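PDB 3KRE: phosphoribosylaminoimidazole-succinocarboxamide synthase from Ehrlichia chaffeensis str. Arkansas, which catalyses the ATP-dependent joining of L-aspartate to 5-amino-1-(5-phospho-D-ribosyl)imidazole-4-carboxylate, giving SAICAR in de novo purine biosynthesis. Local coordinates for residues 77-82 with 88-93; 177-182 with 199-204; 106-111 with 210-215. One frame throughout, in Å; residues are numbered along the deposited sequence.

All three contacts lie around one large antiparallel sheet of the SAICAR synthetase fold. Contact 1 comes first, where the chain after helix 67-84 folds back so that 88-93 runs beside it. Contact 2 sets helix 166-189 on strand 192-204 and is nested within the chain loop closed by contact 3, which brings 106-111 near 210-215. The centres of contacts 2 and 3 are about 9 Å apart, those of 1 and 2 about 11 Å, and those of 1 and 3 about 14 Å. Leu-82 packs on Ile-182 between the two helices, while the Lys-88 to Asp-211 salt bridge ties contact 1 to contact 3. Their touching side chains, mostly buried, adjoin and share one core.

Contact 1. Residues 77-82 with 88-93; sequences FLMKKL and KTHFIS
Thr-89 OG1 accepts the backbone N-H of Phe-91 at 3.0 Å, with an N-H...O angle of 157°, closing an ST turn just where the chain leaves the loop after helix 67-84 and enters strand 91-94. The turn presents three consecutive side chains, Thr-89, His-90 and Phe-91, to one helix residue, Met-79. Near its root, Met-79 CB packs 3.9 Å from Phe-91 CB. The Phe-91 ring starts off anti to its own backbone N (chi1 175°), which swings it along the helix, where it also touches Ser-76 and Ile-83. Farther out, Met-79 SD lies 3.8 Å from Thr-89 CB and 4.0 Å from Thr-89 CG2, with OG1, held in the turn, only slightly farther off. The methionine chain bends at chi2 (-83°), carrying sulfur and methyl past the threonine to the imidazole. Its approach to that ring is slanted, with SD 5.0 Å from the His-90 ring centroid. Beyond the contact, His-90 rests on Val-102 and Ile-105 of strand 99-107, and its backbone bonds to Lys-103 and Leu-214, which fixes the loop against the sheet. The methionine reaches its limit at CE, 3.7 Å from His-90 NE2 and 4.0 Å from His-90 CD2.

Contact 2. Residues 177-182 with 199-204; sequences LKINNI and LEFGKL
Ile-179 and Leu-199 meet tip to tip between helix 166-189 and strand 192-204, with Ile-179 CD1 3.8 Å from Leu-199 CD1. The same isoleucine methyl also touches the far end of a phenyl ring, Ile-179 CD1 lying 4.1 Å from Phe-201 CZ at a slant to the ring. A second branch of the helix residue joins in more loosely: Ile-179 CG2 stands 4.2 Å from Leu-199 CD1. This is a helix packed on one face of an antiparallel sheet, and helix and strand follow each other in the chain with only a short connection between them. The backbones stay well apart, Ile-179 CA and Leu-199 CA being 9.4 Å from each other, so the gap is bridged by side chains. The length of Ile-179 matters here: its CG1 leaves anti to the carbonyl carbon (chi1 -70°), and an extended chi2 of 161° pushes CD1 out from the helix toward the strand. Leu-199 and Phe-201, two residues apart, project from the same side of the strand, and both meet that methyl from the strand side. Outward from this first shell, Phe-197 and Ile-87 also touch Ile-179, while Ser-176 and Ile-172, earlier on the same helix, pack on the phenyl ring. The strand itself is held from its two edges, Leu-199 and Phe-201 bonding through their backbones to Val-112 and Ile-108, and Gly-202 to Phe-213. Next to Ile-179, buried Asn-180 has its OD1 hydrogen-bonded to Asn-116 ND2. Farther along, a Lys-203 to Glu-168 salt bridge adds a polar tie between strand and helix. The Ile-179 touch itself, all methyl and ring carbon, probably rests on shape and burial.

Contact 3. Residues 106-111 with 210-215; sequences TIIPIE and SDLFLA. With EDO (1,2-ethanediol), chain F.
An inverse gamma turn centred on Pro-109 joins strands 99-107 and 110-115; Ile-108, the first residue of the turn, and Ile-107 just before it reach past the intervening strand 192-204 to the short strand 213-214 and its flanks. The two segments pair with opposite edges of that middle strand, Thr-106 with Lys-203 and Ala-215 with Glu-200, so their own contact is made by side chains above and below it. On one face Ile-107 CD1 comes within 3.5 Å of Ala-215 CB; a chi2 of -59° folds the isoleucine tip inward, and Ile-107 CD1 also lies 4.2 Å from Gly-202 CA. On the other face Ile-108 CD1 meets Leu-212 CD2 at 3.6 Å, the two side chains crossing at about a right angle. The loop that delivers Leu-212 is organised by its polar neighbours. Ser-210 OG donates to Asp-211 O at 2.9 Å in the carbonyl plane, and Leu-212 N donates to Asp-211 OD1 at 2.8 Å from above the carboxylate plane. Lys-88 and Lys-171 both form salt bridges to Asp-211 OD2, holding the carboxylate from outside. At the far end of the other segment a 1,2-ethanediol, probably from the crystallisation liquor, lies near Glu-111 and Asp-150, though its exact placing is doubtful. Across the strand both methyl contacts are tight, with little slack at these points; pairing with strand 192-204 probably sets the spacing of the two segments, and the Asp-211 bonds shape the loop that carries Leu-212.

Contact 1. Residues 77-82 with 88-93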
loop_
_atom_site.group_PDB
_atom_site.type_symbol
_atom_site.label_atom_id
_atom_site.label_comp_id
_atom_site.label_asym_id
_atom_site.label_seq_id
_atom_site.Cartn_x
_atom_site.Cartn_y
_atom_site.Cartn_z
ATOM N N PHE A 77 -0.690 -2.634 11.917
ATOM C CA PHE A 77 0.301 -3.601 12.330
ATOM C C PHE A 77 1.600 -3.450 11.560
ATOM O O PHE A 77 2.681 -3.411 12.153
ATOM C CB PHE A 77 -0.254 -5.041 12.190
ATOM C CG PHE A 77 0.698 -6.101 12.612
ATOM C CD1 PHE A 77 0.792 -6.486 13.952
ATOM C CD2 PHE A 77 1.519 -6.710 11.681
ATOM C CE1 PHE A 77 1.665 -7.471 14.335
ATOM C CE2 PHE A 77 2.402 -7.663 12.055
ATOM C CZ PHE A 77 2.481 -8.056 13.380
ATOM N N LEU A 78 1.500 -3.450 10.232
ATOM C CA LEU A 78 2.678 -3.333 9.361
ATOM C C LEU A 78 3.362 -1.951 9.442
ATOM O O LEU A 78 4.609 -1.864 9.430
ATOM C CB LEU A 78 2.302 -3.672 7.910
ATOM C CG LEU A 78 1.902 -5.160 7.683
ATOM C CD1 LEU A 78 1.441 -5.377 6.240
ATOM C CD2 LEU A 78 2.989 -6.258 8.102
ATOM N N MET A 79 2.578 -0.889 9.591
ATOM C CA MET A 79 3.172 0.435 9.817
ATOM C C MET A 79 4.077 0.397 11.068
ATOM O O MET A 79 5.219 0.843 11.040
ATOM C CB MET A 79 2.082 1.521 9.998
ATOM C CG MET A 79 1.293 1.923 8.724
ATOM S SD MET A 79 2.183 3.140 7.746
ATOM C CE MET A 79 1.214 3.177 6.231
ATOM N N LYS A 80 3.564 -0.156 12.164
ATOM C CA LYS A 80 4.321 -0.263 13.379
ATOM C C LYS A 80 5.564 -1.138 13.231
ATOM O O LYS A 80 6.601 -0.790 13.773
ATOM C CB LYS A 80 3.424 -0.755 14.519
ATOM C CG LYS A 80 4.128 -1.010 15.814
ATOM C CD LYS A 80 4.787 0.275 16.388
ATOM C CE LYS A 80 5.045 0.145 17.874
ATOM N NZ LYS A 80 6.029 -0.953 18.144
ATOM N N LYS A 81 5.471 -2.255 12.501
ATOM C CA LYS A 81 6.661 -3.042 12.184
ATOM C C LYS A 81 7.716 -2.245 11.434
ATOM O O LYS A 81 8.910 -2.376 11.695
ATOM C CB LYS A 81 6.265 -4.274 11.396
ATOM C CG LYS A 81 5.522 -5.340 12.204
ATOM C CD LYS A 81 6.352 -5.797 13.367
ATOM C CE LYS A 81 5.723 -6.937 14.112
ATOM N NZ LYS A 81 6.786 -7.715 14.825
ATOM N N LEU A 82 7.275 -1.394 10.525
ATOM C CA LEU A 82 8.180 -0.542 9.765
ATOM C C LEU A 82 8.741 0.568 10.629
ATOM O O LEU A 82 9.928 0.820 10.580
ATOM C CB LEU A 82 7.510 0.021 8.520
ATOM C CG LEU A 82 7.108 -1.012 7.460
ATOM C CD1 LEU A 82 6.293 -0.330 6.339
ATOM C CD2 LEU A 82 8.357 -1.714 6.875
ATOM N N LYS A 88 9.961 6.184 8.681
ATOM C CA LYS A 88 9.078 7.284 9.061
ATOM C C LYS A 88 7.731 7.063 8.388
ATOM O O LYS A 88 7.682 6.821 7.172
ATOM C CB LYS A 88 9.687 8.624 8.631
ATOM C CG LYS A 88 11.050 8.880 9.240
ATOM C CD LYS A 88 11.695 10.218 8.864
ATOM C CE LYS A 88 13.123 10.265 9.442
ATOM N NZ LYS A 88 13.789 11.575 9.146
ATOM N N THR A 89 6.648 7.183 9.158
ATOM C CA THR A 89 5.308 6.906 8.616
ATOM C C THR A 89 4.319 7.932 9.135
ATOM O O THR A 89 4.620 8.666 10.089
ATOM C CB THR A 89 4.770 5.537 9.025
ATOM O OG1 THR A 89 4.329 5.592 10.386
ATOM C CG2 THR A 89 5.816 4.440 8.879
ATOM N N HIS A 90 3.125 7.943 8.545
ATOM C CA HIS A 90 2.075 8.818 9.042
ATOM C C HIS A 90 1.316 8.246 10.253
ATOM O O HIS A 90 0.457 8.901 10.842
ATOM C CB HIS A 90 1.106 9.182 7.926
ATOM C CG HIS A 90 0.238 8.059 7.458
ATOM N ND1 HIS A 90 -0.867 8.276 6.659
ATOM C CD2 HIS A 90 0.263 6.740 7.720
ATOM C CE1 HIS A 90 -1.447 7.121 6.398
ATOM N NE2 HIS A 90 -0.795 6.169 7.039
ATOM N N PHE A 91 1.674 7.046 10.677
ATOM C CA PHE A 91 0.843 6.366 11.671
ATOM C C PHE A 91 1.044 6.940 13.079
ATOM O O PHE A 91 2.195 7.094 13.559
ATOM C CB PHE A 91 1.134 4.872 11.656
ATOM C CG PHE A 91 0.409 4.119 12.734
ATOM C CD1 PHE A 91 -0.901 3.721 12.555
ATOM C CD2 PHE A 91 1.055 3.800 13.926
ATOM C CE1 PHE A 91 -1.573 3.044 13.572
ATOM C CE2 PHE A 91 0.393 3.099 14.957
ATOM C CZ PHE A 91 -0.921 2.718 14.765
ATOM N N ILE A 92 -0.061 7.294 13.734
ATOM C CA ILE A 92 -0.012 7.726 15.142
ATOM C C ILE A 92 -0.571 6.685 16.104
ATOM O O ILE A 92 0.116 6.285 17.060
ATOM C CB ILE A 92 -0.708 9.082 15.364
ATOM C CG1 ILE A 92 -0.032 10.153 14.503
ATOM C CG2 ILE A 92 -0.685 9.456 16.878
ATOM C CD1 ILE A 92 -0.796 11.505 14.453
ATOM N N SER A 93 -1.815 6.260 15.902
ATOM C CA SER A 93 -2.426 5.318 16.814
ATOM C C SER A 93 -3.594 4.592 16.162
ATOM O O SER A 93 -4.261 5.142 15.290
ATOM C CB SER A 93 -2.887 6.059 18.076
ATOM O OG SER A 93 -3.381 5.140 19.020
#

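Contact 2. Residues 177-182 with 199-204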
loop_
_atom_site.group_PDB
_atom_site.type_symbol
_atom_site.label_atom_id
_atom_site.label_comp_id
_atom_site.label_asym_id
_atom_site.label_seq_id
_atom_site.Cartn_x
_atom_site.Cartn_y
_atom_site.Cartn_z
ATOM N N LEU A 177 13.115 -0.140 -1.145
ATOM C CA LEU A 177 13.822 -1.404 -1.064
ATOM C C LEU A 177 13.986 -1.897 0.393
ATOM O O LEU A 177 13.928 -3.104 0.654
ATOM C CB LEU A 177 15.195 -1.293 -1.767
ATOM C CG LEU A 177 15.073 -1.049 -3.273
ATOM C CD1 LEU A 177 16.436 -0.765 -3.951
ATOM C CD2 LEU A 177 14.351 -2.289 -3.904
ATOM N N LYS A 178 14.223 -0.984 1.328
ATOM C CA LYS A 178 14.345 -1.359 2.740
ATOM C C LYS A 178 12.985 -1.895 3.235
ATOM O O LYS A 178 12.922 -2.939 3.902
ATOM C CB LYS A 178 14.813 -0.170 3.593
ATOM C CG LYS A 178 14.931 -0.436 5.115
ATOM C CD LYS A 178 15.649 0.745 5.885
ATOM C CE LYS A 178 15.434 0.621 7.439
ATOM N NZ LYS A 178 16.034 1.742 8.227
ATOM N N ILE A 179 11.928 -1.196 2.871
ATOM C CA ILE A 179 10.561 -1.618 3.211
ATOM C C ILE A 179 10.292 -2.991 2.607
ATOM O O ILE A 179 9.718 -3.872 3.267
ATOM C CB ILE A 179 9.509 -0.543 2.775
ATOM C CG1 ILE A 179 9.636 0.695 3.654
ATOM C CG2 ILE A 179 8.053 -1.119 2.853
ATOM C CD1 ILE A 179 9.012 1.981 3.094
ATOM N N ASN A 180 10.691 -3.189 1.345
ATOM C CA ASN A 180 10.542 -4.485 0.707
ATOM C C ASN A 180 11.255 -5.570 1.526
ATOM O O ASN A 180 10.697 -6.626 1.786
ATOM C CB ASN A 180 11.079 -4.442 -0.722
ATOM C CG ASN A 180 10.857 -5.762 -1.491
ATOM O OD1 ASN A 180 9.836 -6.436 -1.330
ATOM N ND2 ASN A 180 11.835 -6.126 -2.337
ATOM N N ASN A 181 12.493 -5.314 1.937
ATOM C CA ASN A 181 13.219 -6.315 2.722
ATOM C C ASN A 181 12.516 -6.643 4.034
ATOM O O ASN A 181 12.364 -7.807 4.368
ATOM C CB ASN A 181 14.624 -5.852 3.045
ATOM C CG ASN A 181 15.508 -5.804 1.820
ATOM O OD1 ASN A 181 15.241 -6.477 0.826
ATOM N ND2 ASN A 181 16.596 -5.027 1.899
ATOM N N ILE A 182 12.120 -5.614 4.765
ATOM C CA ILE A 182 11.423 -5.802 6.053
ATOM C C ILE A 182 10.111 -6.570 5.909
ATOM O O ILE A 182 9.865 -7.600 6.594
ATOM C CB ILE A 182 11.138 -4.462 6.750
ATOM C CG1 ILE A 182 12.458 -3.713 7.051
ATOM C CG2 ILE A 182 10.315 -4.719 8.020
ATOM C CD1 ILE A 182 12.239 -2.194 7.277
ATOM N N LEU A 199 3.425 1.641 -2.638
ATOM C CA LEU A 199 3.618 2.601 -1.568
ATOM C C LEU A 199 3.278 4.008 -2.038
ATOM O O LEU A 199 3.434 4.330 -3.222
ATOM C CB LEU A 199 5.087 2.628 -1.128
ATOM C CG LEU A 199 5.658 1.321 -0.611
ATOM C CD1 LEU A 199 7.151 1.536 -0.242
ATOM C CD2 LEU A 199 4.817 0.795 0.603
ATOM N N GLU A 200 2.845 4.849 -1.105
ATOM C CA GLU A 200 2.719 6.278 -1.315
ATOM C C GLU A 200 3.367 6.979 -0.158
ATOM O O GLU A 200 3.297 6.502 0.990
ATOM C CB GLU A 200 1.236 6.704 -1.368
ATOM C CG GLU A 200 0.539 6.139 -2.584
ATOM C CD GLU A 200 -0.928 6.515 -2.628
ATOM O OE1 GLU A 200 -1.290 7.622 -2.160
ATOM O OE2 GLU A 200 -1.697 5.708 -3.181
ATOM N N PHE A 201 3.969 8.118 -0.454
ATOM C CA PHE A 201 4.649 8.899 0.558
ATOM C C PHE A 201 4.090 10.309 0.564
ATOM O O PHE A 201 3.574 10.791 -0.446
ATOM C CB PHE A 201 6.130 8.975 0.242
ATOM C CG PHE A 201 6.885 7.646 0.415
ATOM C CD1 PHE A 201 7.595 7.365 1.576
ATOM C CD2 PHE A 201 6.893 6.706 -0.611
ATOM C CE1 PHE A 201 8.286 6.136 1.698
ATOM C CE2 PHE A 201 7.579 5.482 -0.454
ATOM C CZ PHE A 201 8.276 5.240 0.669
ATOM N N GLY A 202 4.289 10.997 1.683
ATOM C CA GLY A 202 3.929 12.401 1.787
ATOM C C GLY A 202 4.942 13.148 2.634
ATOM O O GLY A 202 5.898 12.562 3.138
ATOM N N LYS A 203 4.758 14.444 2.723
ATOM C CA LYS A 203 5.680 15.275 3.460
ATOM C C LYS A 203 4.899 16.135 4.420
ATOM O O LYS A 203 3.705 16.465 4.157
ATOM C CB LYS A 203 6.499 16.135 2.505
ATOM C CG LYS A 203 7.499 15.330 1.697
ATOM C CD LYS A 203 8.640 16.171 1.191
ATOM C CE LYS A 203 8.353 16.843 -0.096
ATOM N NZ LYS A 203 9.523 17.764 -0.460
ATOM N N LEU A 204 5.574 16.472 5.532
ATOM C CA LEU A 204 4.970 17.324 6.545
ATOM C C LEU A 204 4.659 18.670 5.973
ATOM O O LEU A 204 5.412 19.275 5.160
ATOM C CB LEU A 204 5.806 17.485 7.815
ATOM C CG LEU A 204 6.307 16.250 8.579
ATOM C CD1 LEU A 204 7.357 16.625 9.623
ATOM C CD2 LEU A 204 5.129 15.503 9.221
#

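Contact 3. Residues 106-111 with 210-215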
loop_
_atom_site.group_PDB
_atom_site.type_symbol
_atom_site.label_atom_id
_atom_site.label_comp_id
_atom_site.label_asym_id
_atom_site.label_seq_id
_atom_site.Cartn_x
_atom_site.Cartn_y
_atom_site.Cartn_z
ATOM N N THR A 106 0.980 16.232 3.157
ATOM C CA THR A 106 0.701 16.376 1.737
ATOM C C THR A 106 1.268 15.204 0.985
ATOM O O THR A 106 2.455 14.936 1.087
ATOM C CB THR A 106 1.224 17.694 1.177
ATOM O OG1 THR A 106 0.592 18.757 1.905
ATOM C CG2 THR A 106 0.826 17.838 -0.276
ATOM N N ILE A 107 0.402 14.496 0.267
ATOM C CA ILE A 107 0.810 13.265 -0.389
ATOM C C ILE A 107 1.478 13.664 -1.695
ATOM O O ILE A 107 0.969 14.511 -2.427
ATOM C CB ILE A 107 -0.376 12.323 -0.640
ATOM C CG1 ILE A 107 -1.047 11.950 0.686
ATOM C CG2 ILE A 107 0.062 11.026 -1.360
ATOM C CD1 ILE A 107 -0.110 11.269 1.655
ATOM N N ILE A 108 2.631 13.086 -1.960
ATOM C CA ILE A 108 3.318 13.231 -3.243
ATOM C C ILE A 108 2.560 12.379 -4.286
ATOM O O ILE A 108 2.236 11.233 -4.041
ATOM C CB ILE A 108 4.792 12.795 -3.117
ATOM C CG1 ILE A 108 5.539 13.680 -2.113
ATOM C CG2 ILE A 108 5.511 12.727 -4.496
ATOM C CD1 ILE A 108 6.539 12.937 -1.340
ATOM N N PRO A 109 2.285 12.932 -5.460
ATOM C CA PRO A 109 1.318 12.232 -6.307
ATOM C C PRO A 109 1.960 11.143 -7.171
ATOM O O PRO A 109 1.695 11.077 -8.390
ATOM C CB PRO A 109 0.781 13.358 -7.178
ATOM C CG PRO A 109 1.965 14.184 -7.418
ATOM C CD PRO A 109 2.810 14.129 -6.139
ATOM N N ILE A 110 2.774 10.299 -6.524
ATOM C CA ILE A 110 3.458 9.151 -7.141
ATOM C C ILE A 110 3.059 7.874 -6.404
ATOM O O ILE A 110 3.002 7.883 -5.169
ATOM C CB ILE A 110 4.996 9.294 -6.990
ATOM C CG1 ILE A 110 5.489 10.598 -7.626
ATOM C CG2 ILE A 110 5.712 8.075 -7.582
ATOM C CD1 ILE A 110 6.962 10.903 -7.353
ATOM N N GLU A 111 2.814 6.798 -7.124
ATOM C CA GLU A 111 2.672 5.463 -6.541
ATOM C C GLU A 111 3.987 4.764 -6.849
ATOM O O GLU A 111 4.423 4.776 -8.001
ATOM C CB GLU A 111 1.541 4.718 -7.193
ATOM C CG GLU A 111 0.210 5.363 -6.904
ATOM C CD GLU A 111 -0.926 4.525 -7.366
ATOM O OE1 GLU A 111 -1.110 4.401 -8.596
ATOM O OE2 GLU A 111 -1.653 4.009 -6.505
ATOM N N SER A 210 11.051 18.559 5.039
ATOM C CA SER A 210 10.416 17.344 5.525
ATOM C C SER A 210 11.060 16.111 4.879
ATOM O O SER A 210 11.362 16.116 3.689
ATOM C CB SER A 210 8.940 17.368 5.160
ATOM O OG SER A 210 8.284 16.221 5.610
ATOM N N ASP A 211 11.262 15.065 5.659
ATOM C CA ASP A 211 11.651 13.780 5.066
ATOM C C ASP A 211 10.368 13.152 4.483
ATOM O O ASP A 211 9.272 13.721 4.585
ATOM C CB ASP A 211 12.334 12.906 6.119
ATOM C CG ASP A 211 13.213 11.791 5.537
ATOM O OD1 ASP A 211 13.257 11.562 4.298
ATOM O OD2 ASP A 211 13.889 11.144 6.370
ATOM N N LEU A 212 10.523 11.998 3.837
ATOM C CA LEU A 212 9.446 11.302 3.186
ATOM C C LEU A 212 8.789 10.372 4.206
ATOM O O LEU A 212 9.470 9.554 4.846
ATOM C CB LEU A 212 10.013 10.492 2.009
ATOM C CG LEU A 212 10.667 11.319 0.901
ATOM C CD1 LEU A 212 11.344 10.386 -0.169
ATOM C CD2 LEU A 212 9.642 12.272 0.272
ATOM N N PHE A 213 7.492 10.552 4.403
ATOM C CA PHE A 213 6.719 9.752 5.350
ATOM C C PHE A 213 5.876 8.781 4.589
ATOM O O PHE A 213 5.093 9.179 3.735
ATOM C CB PHE A 213 5.831 10.643 6.209
ATOM C CG PHE A 213 6.637 11.435 7.223
ATOM C CD1 PHE A 213 6.745 11.004 8.532
ATOM C CD2 PHE A 213 7.368 12.536 6.812
ATOM C CE1 PHE A 213 7.517 11.690 9.444
ATOM C CE2 PHE A 213 8.192 13.237 7.745
ATOM C CZ PHE A 213 8.229 12.828 9.035
ATOM N N LEU A 214 5.944 7.519 4.978
ATOM C CA LEU A 214 5.078 6.524 4.378
ATOM C C LEU A 214 3.608 6.791 4.769
ATOM O O LEU A 214 3.275 7.002 5.949
ATOM C CB LEU A 214 5.473 5.114 4.807
ATOM C CG LEU A 214 4.799 3.987 4.036
ATOM C CD1 LEU A 214 5.279 3.955 2.577
ATOM C CD2 LEU A 214 5.126 2.683 4.758
ATOM N N ALA A 215 2.739 6.755 3.770
ATOM C CA ALA A 215 1.322 7.107 3.976
ATOM C C ALA A 215 0.409 6.015 3.404
ATOM O O ALA A 215 0.827 4.869 3.275
ATOM C CB ALA A 215 1.073 8.440 3.347
HETATM C C1 EDO F . -0.662 2.386 -10.692
HETATM O O1 EDO F . -1.935 2.290 -10.039
HETATM C C2 EDO F . 0.034 1.059 -10.548
HETATM O O2 EDO F . -0.739 0.134 -11.302
#